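Local coordinates for protein esterase (Rhizomucor miehei CAU432, PDB 4WY8) that hydrolyses carboxylic esters as a fungal carboxylesterase of the alpha/beta hydrolase fold, probably through a Ser-His-Asp catalytic triad, at residues L98-R110 / F294-D308. Sequence-based numbering, arbitrary orientation.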
ATOM      1  N   LEU A  98       2.646 -19.496 -17.586  1.00 16.12           N
ATOM      2  CA  LEU A  98       1.214 -19.789 -17.575  1.00 16.74           C
ATOM      3  C   LEU A  98       0.613 -19.500 -16.194  1.00 14.17           C
ATOM      4  O   LEU A  98      -0.433 -18.847 -16.083  1.00 13.08           O
ATOM      5  CB  LEU A  98       0.974 -21.258 -17.992  1.00 20.08           C
ATOM      6  CG  LEU A  98      -0.451 -21.801 -18.169  1.00 23.23           C
ATOM      7  CD1 LEU A  98      -1.267 -21.025 -19.224  1.00 15.43           C
ATOM      8  CD2 LEU A  98      -0.439 -23.321 -18.472  1.00 21.67           C
ATOM      9  N   THR A  99       1.272 -19.952 -15.131  1.00 13.31           N
ATOM     10  CA  THR A  99       0.733 -19.684 -13.803  1.00 10.89           C
ATOM     11  C   THR A  99       0.711 -18.186 -13.519  1.00 14.43           C
ATOM     12  O   THR A  99      -0.173 -17.683 -12.801  1.00 14.92           O
ATOM     13  CB  THR A  99       1.529 -20.381 -12.705  1.00 13.05           C
ATOM     14  OG1 THR A  99       2.891 -19.937 -12.722  1.00 14.77           O
ATOM     15  CG2 THR A  99       1.492 -21.885 -12.918  1.00 15.88           C
ATOM     16  N   HIS A 100       1.654 -17.456 -14.103  1.00 10.34           N
ATOM     17  CA  HIS A 100       1.753 -16.030 -13.794  1.00 11.27           C
ATOM     18  C   HIS A 100       1.262 -15.171 -14.935  1.00 12.16           C
ATOM     19  O   HIS A 100       1.479 -13.953 -14.943  1.00 11.76           O
ATOM     20  CB  HIS A 100       3.189 -15.653 -13.433  1.00 10.44           C
ATOM     21  CG  HIS A 100       3.629 -16.198 -12.110  1.00 10.27           C
ATOM     22  ND1 HIS A 100       3.790 -17.547 -11.875  1.00  8.36           N
ATOM     23  CD2 HIS A 100       3.890 -15.571 -10.934  1.00 11.16           C
ATOM     24  CE1 HIS A 100       4.154 -17.731 -10.613  1.00 11.51           C
ATOM     25  NE2 HIS A 100       4.219 -16.549 -10.020  1.00 12.63           N
ATOM     26  N   ARG A 101       0.612 -15.811 -15.906  1.00 13.28           N
ATOM     27  CA  ARG A 101       0.088 -15.096 -17.057  1.00 12.33           C
ATOM     28  C   ARG A 101      -0.837 -13.962 -16.634  1.00 13.76           C
ATOM     29  O   ARG A 101      -0.765 -12.850 -17.159  1.00 11.93           O
ATOM     30  CB  ARG A 101      -0.664 -16.048 -17.994  1.00 10.37           C
ATOM     31  CG  ARG A 101      -1.374 -15.304 -19.127  1.00 15.46           C
ATOM     32  CD  ARG A 101      -2.083 -16.267 -20.064  1.00 16.48           C
ATOM     33  NE  ARG A 101      -3.117 -17.010 -19.357  1.00 15.58           N
ATOM     34  CZ  ARG A 101      -3.719 -18.093 -19.834  1.00 15.14           C
ATOM     35  NH1 ARG A 101      -3.386 -18.568 -21.020  1.00 14.21           N
ATOM     36  NH2 ARG A 101      -4.655 -18.691 -19.118  1.00 13.13           N
ATOM     37  N   ARG A 102      -1.742 -14.249 -15.712  1.00 11.63           N
ATOM     38  CA  ARG A 102      -2.702 -13.231 -15.294  1.00 11.73           C
ATOM     39  C   ARG A 102      -1.966 -12.005 -14.716  1.00 13.11           C
ATOM     40  O   ARG A 102      -2.141 -10.862 -15.167  1.00 13.94           O
ATOM     41  CB  ARG A 102      -3.677 -13.847 -14.274  1.00 12.75           C
ATOM     42  CG  ARG A 102      -4.606 -12.848 -13.579  1.00 14.63           C
ATOM     43  CD  ARG A 102      -5.701 -12.348 -14.481  1.00 10.96           C
ATOM     44  NE  ARG A 102      -6.556 -13.466 -14.896  1.00 20.26           N
ATOM     45  CZ  ARG A 102      -7.669 -13.340 -15.616  1.00 17.04           C
ATOM     46  NH1 ARG A 102      -8.091 -12.144 -16.000  1.00 17.25           N
ATOM     47  NH2 ARG A 102      -8.365 -14.414 -15.935  1.00 18.83           N
ATOM     48  N   THR A 103      -1.113 -12.271 -13.732  1.00 12.11           N
ATOM     49  CA  THR A 103      -0.349 -11.228 -13.072  1.00 11.35           C
ATOM     50  C   THR A 103       0.489 -10.404 -14.059  1.00 10.59           C
ATOM     51  O   THR A 103       0.477  -9.164 -14.034  1.00 10.13           O
ATOM     52  CB  THR A 103       0.574 -11.856 -12.021  1.00 15.49           C
ATOM     53  OG1 THR A 103      -0.227 -12.548 -11.046  1.00 11.90           O
ATOM     54  CG2 THR A 103       1.421 -10.780 -11.352  1.00 12.34           C
ATOM     55  N   VAL A 104       1.194 -11.107 -14.941  1.00 10.60           N
ATOM     56  CA  VAL A 104       2.095 -10.489 -15.902  1.00  9.79           C
ATOM     57  C   VAL A 104       1.348  -9.661 -16.958  1.00 10.54           C
ATOM     58  O   VAL A 104       1.724  -8.520 -17.247  1.00 10.16           O
ATOM     59  CB  VAL A 104       2.972 -11.575 -16.584  1.00 11.21           C
ATOM     60  CG1 VAL A 104       3.613 -11.031 -17.845  1.00 10.48           C
ATOM     61  CG2 VAL A 104       4.052 -12.094 -15.598  1.00  9.86           C
ATOM     62  N   TYR A 105       0.264 -10.196 -17.505  1.00  9.68           N
ATOM     63  CA  TYR A 105      -0.503  -9.436 -18.502  1.00 12.01           C
ATOM     64  C   TYR A 105      -1.084  -8.177 -17.872  1.00 13.46           C
ATOM     65  O   TYR A 105      -0.994  -7.068 -18.472  1.00 10.38           O
ATOM     66  CB  TYR A 105      -1.632 -10.275 -19.119  1.00 11.43           C
ATOM     67  CG  TYR A 105      -1.194 -11.315 -20.137  1.00 11.05           C
ATOM     68  CD1 TYR A 105       0.101 -11.826 -20.138  1.00  9.10           C
ATOM     69  CD2 TYR A 105      -2.096 -11.805 -21.092  1.00 13.53           C
ATOM     70  CE1 TYR A 105       0.493 -12.801 -21.073  1.00 12.88           C
ATOM     71  CE2 TYR A 105      -1.717 -12.778 -22.033  1.00 11.88           C
ATOM     72  CZ  TYR A 105      -0.420 -13.268 -22.012  1.00 16.37           C
ATOM     73  OH  TYR A 105      -0.024 -14.230 -22.927  1.00 20.25           O
ATOM     74  N   GLU A 106      -1.635  -8.322 -16.655  1.00 11.03           N
ATOM     75  CA  GLU A 106      -2.190  -7.135 -15.960  1.00 14.12           C
ATOM     76  C   GLU A 106      -1.126  -6.071 -15.657  1.00 10.78           C
ATOM     77  O   GLU A 106      -1.345  -4.883 -15.847  1.00 13.46           O
ATOM     78  CB  GLU A 106      -2.882  -7.549 -14.652  1.00 12.99           C
ATOM     79  CG  GLU A 106      -4.250  -8.212 -14.831  1.00 15.07           C
ATOM     80  CD  GLU A 106      -5.348  -7.275 -15.366  1.00 19.60           C
ATOM     81  OE1 GLU A 106      -5.207  -6.027 -15.296  1.00 19.11           O
ATOM     82  OE2 GLU A 106      -6.380  -7.805 -15.842  1.00 23.02           O
ATOM     83  N   LEU A 107       0.018  -6.506 -15.152  1.00 13.60           N
ATOM     84  CA  LEU A 107       1.119  -5.593 -14.863  1.00 12.26           C
ATOM     85  C   LEU A 107       1.572  -4.881 -16.146  1.00 11.64           C
ATOM     86  O   LEU A 107       1.796  -3.677 -16.178  1.00 10.36           O
ATOM     87  CB  LEU A 107       2.273  -6.377 -14.239  1.00  9.20           C
ATOM     88  CG  LEU A 107       3.506  -5.583 -13.799  1.00 15.76           C
ATOM     89  CD1 LEU A 107       3.186  -4.493 -12.730  1.00  6.77           C
ATOM     90  CD2 LEU A 107       4.594  -6.546 -13.317  1.00  9.10           C
ATOM     91  N   THR A 108       1.691  -5.656 -17.209  1.00 12.05           N
ATOM     92  CA  THR A 108       2.054  -5.139 -18.514  1.00  7.97           C
ATOM     93  C   THR A 108       1.146  -4.005 -18.931  1.00  9.82           C
ATOM     94  O   THR A 108       1.643  -2.916 -19.269  1.00  9.00           O
ATOM     95  CB  THR A 108       1.994  -6.231 -19.590  1.00 11.53           C
ATOM     96  OG1 THR A 108       2.947  -7.268 -19.288  1.00  9.21           O
ATOM     97  CG2 THR A 108       2.264  -5.621 -20.967  1.00  8.03           C
ATOM     98  N   VAL A 109      -0.174  -4.216 -18.908  1.00  8.82           N
ATOM     99  CA  VAL A 109      -1.014  -3.129 -19.439  1.00 10.42           C
ATOM    100  C   VAL A 109      -1.268  -2.014 -18.435  1.00 11.55           C
ATOM    101  O   VAL A 109      -1.490  -0.854 -18.825  1.00 12.96           O
ATOM    102  CB  VAL A 109      -2.384  -3.636 -19.943  1.00 14.58           C
ATOM    103  CG1 VAL A 109      -2.175  -4.713 -21.026  1.00  9.61           C
ATOM    104  CG2 VAL A 109      -3.193  -4.210 -18.788  1.00 11.27           C
ATOM    105  N   ARG A 110      -1.210  -2.317 -17.143  1.00 12.06           N
ATOM    106  CA  ARG A 110      -1.434  -1.258 -16.162  1.00 14.66           C
ATOM    107  C   ARG A 110      -0.212  -0.346 -16.067  1.00 11.48           C
ATOM    108  O   ARG A 110      -0.349   0.850 -15.946  1.00 14.58           O
ATOM    109  CB  ARG A 110      -1.777  -1.834 -14.794  1.00 14.29           C
ATOM    110  CG  ARG A 110      -3.140  -2.523 -14.751  1.00 13.20           C
ATOM    111  CD  ARG A 110      -3.454  -2.992 -13.338  1.00 11.70           C
ATOM    112  NE  ARG A 110      -4.467  -4.046 -13.304  1.00 13.34           N
ATOM    113  CZ  ARG A 110      -5.232  -4.317 -12.247  1.00 16.89           C
ATOM    114  NH1 ARG A 110      -5.112  -3.595 -11.132  1.00 13.79           N
ATOM    115  NH2 ARG A 110      -6.105  -5.322 -12.299  1.00 12.64           N
ATOM    116  N   PHE A 294      -0.804 -14.323  -6.667  1.00 13.87           N
ATOM    117  CA  PHE A 294      -0.275 -13.922  -7.976  1.00 14.66           C
ATOM    118  C   PHE A 294       0.187 -15.066  -8.889  1.00 13.45           C
ATOM    119  O   PHE A 294       0.744 -14.810  -9.976  1.00 14.28           O
ATOM    120  CB  PHE A 294       0.874 -12.925  -7.787  1.00 13.98           C
ATOM    121  CG  PHE A 294       0.426 -11.617  -7.214  1.00 13.49           C
ATOM    122  CD1 PHE A 294      -0.391 -10.775  -7.957  1.00 12.43           C
ATOM    123  CD2 PHE A 294       0.797 -11.235  -5.932  1.00 14.72           C
ATOM    124  CE1 PHE A 294      -0.827  -9.562  -7.429  1.00 15.08           C
ATOM    125  CE2 PHE A 294       0.370 -10.025  -5.392  1.00 12.41           C
ATOM    126  CZ  PHE A 294      -0.438  -9.187  -6.142  1.00 16.37           C
ATOM    127  N   ASN A 295      -0.064 -16.312  -8.487  1.00 13.92           N
ATOM    128  CA  ASN A 295       0.266 -17.468  -9.338  1.00 12.61           C
ATOM    129  C   ASN A 295      -0.938 -18.333  -9.705  1.00 14.60           C
ATOM    130  O   ASN A 295      -0.817 -19.557  -9.832  1.00 14.74           O
ATOM    131  CB  ASN A 295       1.310 -18.351  -8.646  1.00 13.96           C
ATOM    132  CG  ASN A 295       0.838 -18.869  -7.286  1.00 23.62           C
ATOM    133  OD1 ASN A 295       1.127 -18.269  -6.248  1.00 29.18           O
ATOM    134  ND2 ASN A 295       0.154 -20.012  -7.285  1.00 19.89           N
ATOM    135  N   LEU A 296      -2.091 -17.697  -9.881  1.00 15.01           N
ATOM    136  CA  LEU A 296      -3.329 -18.420 -10.153  1.00 14.17           C
ATOM    137  C   LEU A 296      -3.940 -17.983 -11.490  1.00 17.87           C
ATOM    138  O   LEU A 296      -3.475 -17.016 -12.130  1.00 12.56           O
ATOM    139  CB  LEU A 296      -4.320 -18.205  -9.010  1.00 12.72           C
ATOM    140  CG  LEU A 296      -3.756 -18.552  -7.616  1.00 18.45           C
ATOM    141  CD1 LEU A 296      -4.742 -18.199  -6.519  1.00 15.27           C
ATOM    142  CD2 LEU A 296      -3.332 -20.030  -7.493  1.00 17.03           C
ATOM    143  N   ALA A 297      -4.980 -18.693 -11.919  1.00 16.67           N
ATOM    144  CA  ALA A 297      -5.588 -18.420 -13.226  1.00 17.74           C
ATOM    145  C   ALA A 297      -6.303 -17.081 -13.226  1.00 14.09           C
ATOM    146  O   ALA A 297      -6.392 -16.402 -14.266  1.00 14.31           O
ATOM    147  CB  ALA A 297      -6.544 -19.547 -13.610  1.00 18.78           C
ATOM    148  N   THR A 298      -6.807 -16.706 -12.050  1.00 12.09           N
ATOM    149  CA  THR A 298      -7.517 -15.442 -11.856  1.00 11.54           C
ATOM    150  C   THR A 298      -6.789 -14.553 -10.850  1.00 13.94           C
ATOM    151  O   THR A 298      -5.836 -14.974 -10.198  1.00 12.84           O
ATOM    152  CB  THR A 298      -8.928 -15.668 -11.339  1.00 14.99           C
ATOM    153  OG1 THR A 298      -8.839 -16.475 -10.155  1.00 15.67           O
ATOM    154  CG2 THR A 298      -9.774 -16.398 -12.380  1.00 17.68           C
ATOM    155  N   LEU A 299      -7.280 -13.336 -10.689  1.00 15.50           N
ATOM    156  CA  LEU A 299      -6.669 -12.377  -9.783  1.00 15.75           C
ATOM    157  C   LEU A 299      -7.683 -11.870  -8.777  1.00 13.04           C
ATOM    158  O   LEU A 299      -8.691 -11.295  -9.173  1.00 15.08           O
ATOM    159  CB  LEU A 299      -6.083 -11.212 -10.592  1.00 10.91           C
ATOM    160  CG  LEU A 299      -5.334 -10.158  -9.782  1.00 16.60           C
ATOM    161  CD1 LEU A 299      -4.101 -10.785  -9.131  1.00 11.84           C
ATOM    162  CD2 LEU A 299      -4.942  -9.006 -10.703  1.00 18.12           C
ATOM    163  N   SER A 300      -7.407 -12.051  -7.484  1.00 14.65           N
ATOM    164  CA  SER A 300      -8.336 -11.614  -6.440  1.00 16.56           C
ATOM    165  C   SER A 300      -8.497 -10.095  -6.482  1.00 15.78           C
ATOM    166  O   SER A 300      -7.647  -9.402  -7.031  1.00 11.79           O
ATOM    167  CB  SER A 300      -7.857 -12.051  -5.049  1.00 19.18           C
ATOM    168  OG  SER A 300      -6.773 -11.282  -4.562  1.00 19.59           O
ATOM    169  N   PRO A 301      -9.613  -9.577  -5.942  1.00 19.06           N
ATOM    170  CA  PRO A 301      -9.773  -8.116  -5.871  1.00 18.54           C
ATOM    171  C   PRO A 301      -8.575  -7.424  -5.181  1.00 21.40           C
ATOM    172  O   PRO A 301      -8.038  -6.412  -5.684  1.00 15.97           O
ATOM    173  CB  PRO A 301     -11.061  -7.947  -5.055  1.00 23.08           C
ATOM    174  CG  PRO A 301     -11.842  -9.236  -5.314  1.00 16.24           C
ATOM    175  CD  PRO A 301     -10.797 -10.305  -5.431  1.00 13.98           C
ATOM    176  N   THR A 302      -8.132  -7.980  -4.056  1.00 17.52           N
ATOM    177  CA  THR A 302      -7.011  -7.370  -3.368  1.00 16.12           C
ATOM    178  C   THR A 302      -5.740  -7.492  -4.200  1.00 16.33           C
ATOM    179  O   THR A 302      -4.902  -6.586  -4.183  1.00 14.35           O
ATOM    180  CB  THR A 302      -6.750  -7.985  -2.002  1.00 17.80           C
ATOM    181  OG1 THR A 302      -7.985  -8.117  -1.281  1.00 19.23           O
ATOM    182  CG2 THR A 302      -5.781  -7.083  -1.222  1.00 15.74           C
ATOM    183  N   GLY A 303      -5.589  -8.597  -4.932  1.00 15.93           N
ATOM    184  CA  GLY A 303      -4.457  -8.745  -5.836  1.00  9.81           C
ATOM    185  C   GLY A 303      -4.406  -7.574  -6.807  1.00 11.48           C
ATOM    186  O   GLY A 303      -3.343  -6.990  -7.068  1.00 12.76           O
ATOM    187  N   SER A 304      -5.571  -7.211  -7.327  1.00 10.29           N
ATOM    188  CA  SER A 304      -5.680  -6.088  -8.261  1.00 15.03           C
ATOM    189  C   SER A 304      -5.351  -4.747  -7.605  1.00 12.40           C
ATOM    190  O   SER A 304      -4.677  -3.875  -8.220  1.00 10.62           O
ATOM    191  CB  SER A 304      -7.077  -6.050  -8.884  1.00 13.33           C
ATOM    192  OG  SER A 304      -7.173  -5.011  -9.846  1.00 13.21           O
ATOM    193  N   GLU A 305      -5.837  -4.556  -6.379  1.00 10.65           N
ATOM    194  CA  GLU A 305      -5.476  -3.320  -5.683  1.00 14.07           C
ATOM    195  C   GLU A 305      -3.955  -3.245  -5.540  1.00  9.53           C
ATOM    196  O   GLU A 305      -3.330  -2.214  -5.802  1.00 10.34           O
ATOM    197  CB  GLU A 305      -6.126  -3.235  -4.302  1.00 15.91           C
ATOM    198  CG  GLU A 305      -7.636  -3.411  -4.289  1.00 13.84           C
ATOM    199  CD  GLU A 305      -8.400  -2.357  -5.088  1.00 20.62           C
ATOM    200  OE1 GLU A 305      -7.938  -1.191  -5.241  1.00 16.28           O
ATOM    201  OE2 GLU A 305      -9.488  -2.724  -5.590  1.00 24.60           O
ATOM    202  N   ILE A 306      -3.361  -4.364  -5.165  1.00 10.69           N
ATOM    203  CA  ILE A 306      -1.927  -4.433  -4.950  1.00  9.52           C
ATOM    204  C   ILE A 306      -1.196  -4.098  -6.222  1.00 10.12           C
ATOM    205  O   ILE A 306      -0.235  -3.333  -6.182  1.00 12.30           O
ATOM    206  CB  ILE A 306      -1.496  -5.818  -4.432  1.00 14.43           C
ATOM    207  CG1 ILE A 306      -1.902  -5.990  -2.968  1.00  9.69           C
ATOM    208  CG2 ILE A 306       0.020  -6.036  -4.547  1.00 10.37           C
ATOM    209  CD1 ILE A 306      -1.745  -7.474  -2.492  1.00  9.01           C
ATOM    210  N   LEU A 307      -1.654  -4.619  -7.356  1.00  9.55           N
ATOM    211  CA  LEU A 307      -1.035  -4.240  -8.636  1.00 11.32           C
ATOM    212  C   LEU A 307      -1.169  -2.739  -8.939  1.00  9.70           C
ATOM    213  O   LEU A 307      -0.233  -2.130  -9.466  1.00 10.40           O
ATOM    214  CB  LEU A 307      -1.619  -5.055  -9.788  1.00 10.56           C
ATOM    215  CG  LEU A 307      -1.155  -6.509  -9.841  1.00 13.01           C
ATOM    216  CD1 LEU A 307      -1.602  -7.080 -11.160  1.00 18.87           C
ATOM    217  CD2 LEU A 307       0.355  -6.610  -9.722  1.00 14.62           C
ATOM    218  N   ASP A 308      -2.315  -2.135  -8.626  1.00  7.37           N
ATOM    219  CA  ASP A 308      -2.446  -0.688  -8.821  1.00 10.19           C
ATOM    220  C   ASP A 308      -1.427   0.098  -7.955  1.00 11.16           C
ATOM    221  O   ASP A 308      -0.835   1.102  -8.385  1.00  8.10           O
ATOM    222  CB  ASP A 308      -3.879  -0.236  -8.508  1.00 12.75           C
ATOM    223  CG  ASP A 308      -4.889  -0.691  -9.573  1.00 18.77           C
ATOM    224  OD1 ASP A 308      -4.469  -1.010 -10.722  1.00 15.69           O
ATOM    225  OD2 ASP A 308      -6.106  -0.735  -9.246  1.00 20.50           O
TER
HETATM  226  O   HOH W   1      -2.322 -17.226 -14.956  1.00 16.37           O
HETATM  227  O   HOH W   2      -1.178 -14.835 -12.378  1.00  9.60           O
HETATM  228  O   HOH W   3      -4.488 -16.984 -16.713  1.00 17.63           O
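Arg110 bridges Ser304 and Asp308 across the two helices. Stretched out along its length, it brings the guanidinium end-on to Ser304 OG, which takes bonds from Arg110 NH1 (2.8 Å) and NH2 (2.7 Å) in the guanidinium plane. Arg110 NH1 also makes a salt bridge to Asp308 OD1 at 2.7 Å, approaching from above the carboxylate plane, while NE bonds Glu106 OE1 one helical turn back; together these bonds fix the rotation of the group. At the start of helix 101-111, Arg102 folds back twice (chi2 74°, chi3 62°) and turns side-on to Ala297 O, held by Arg102 NE at 3.0 Å and, less straight, by NH2; its NH1 goes to Glu46 O. Thr103 OG1 donates to Phe294 O (2.7 Å), and water 2 joins Thr103 N to the same carbonyl.

Nonpolar contacts lie between these polar groups: Leu307 is a knob among Thr103, Glu106, Leu107 and Arg110, its CD1 3.7 Å from Glu106 CB. At the N-terminal end, Asn295 CA sits over one face of the His100 ring.

The contact thus joins helix 101-111 of the alpha/beta hydrolase fold to the loop following the probable catalytic His291 and to the first turns of helix 301-322. The axes of segments 101-110 and 301-308 come within 10.6 Å, their N-to-C directions 38° apart. Val104 and Thr108 rest on strand 114-118, Tyr105 meets strand 51-59, and Lys316 of the second subunit pairs with Asp308.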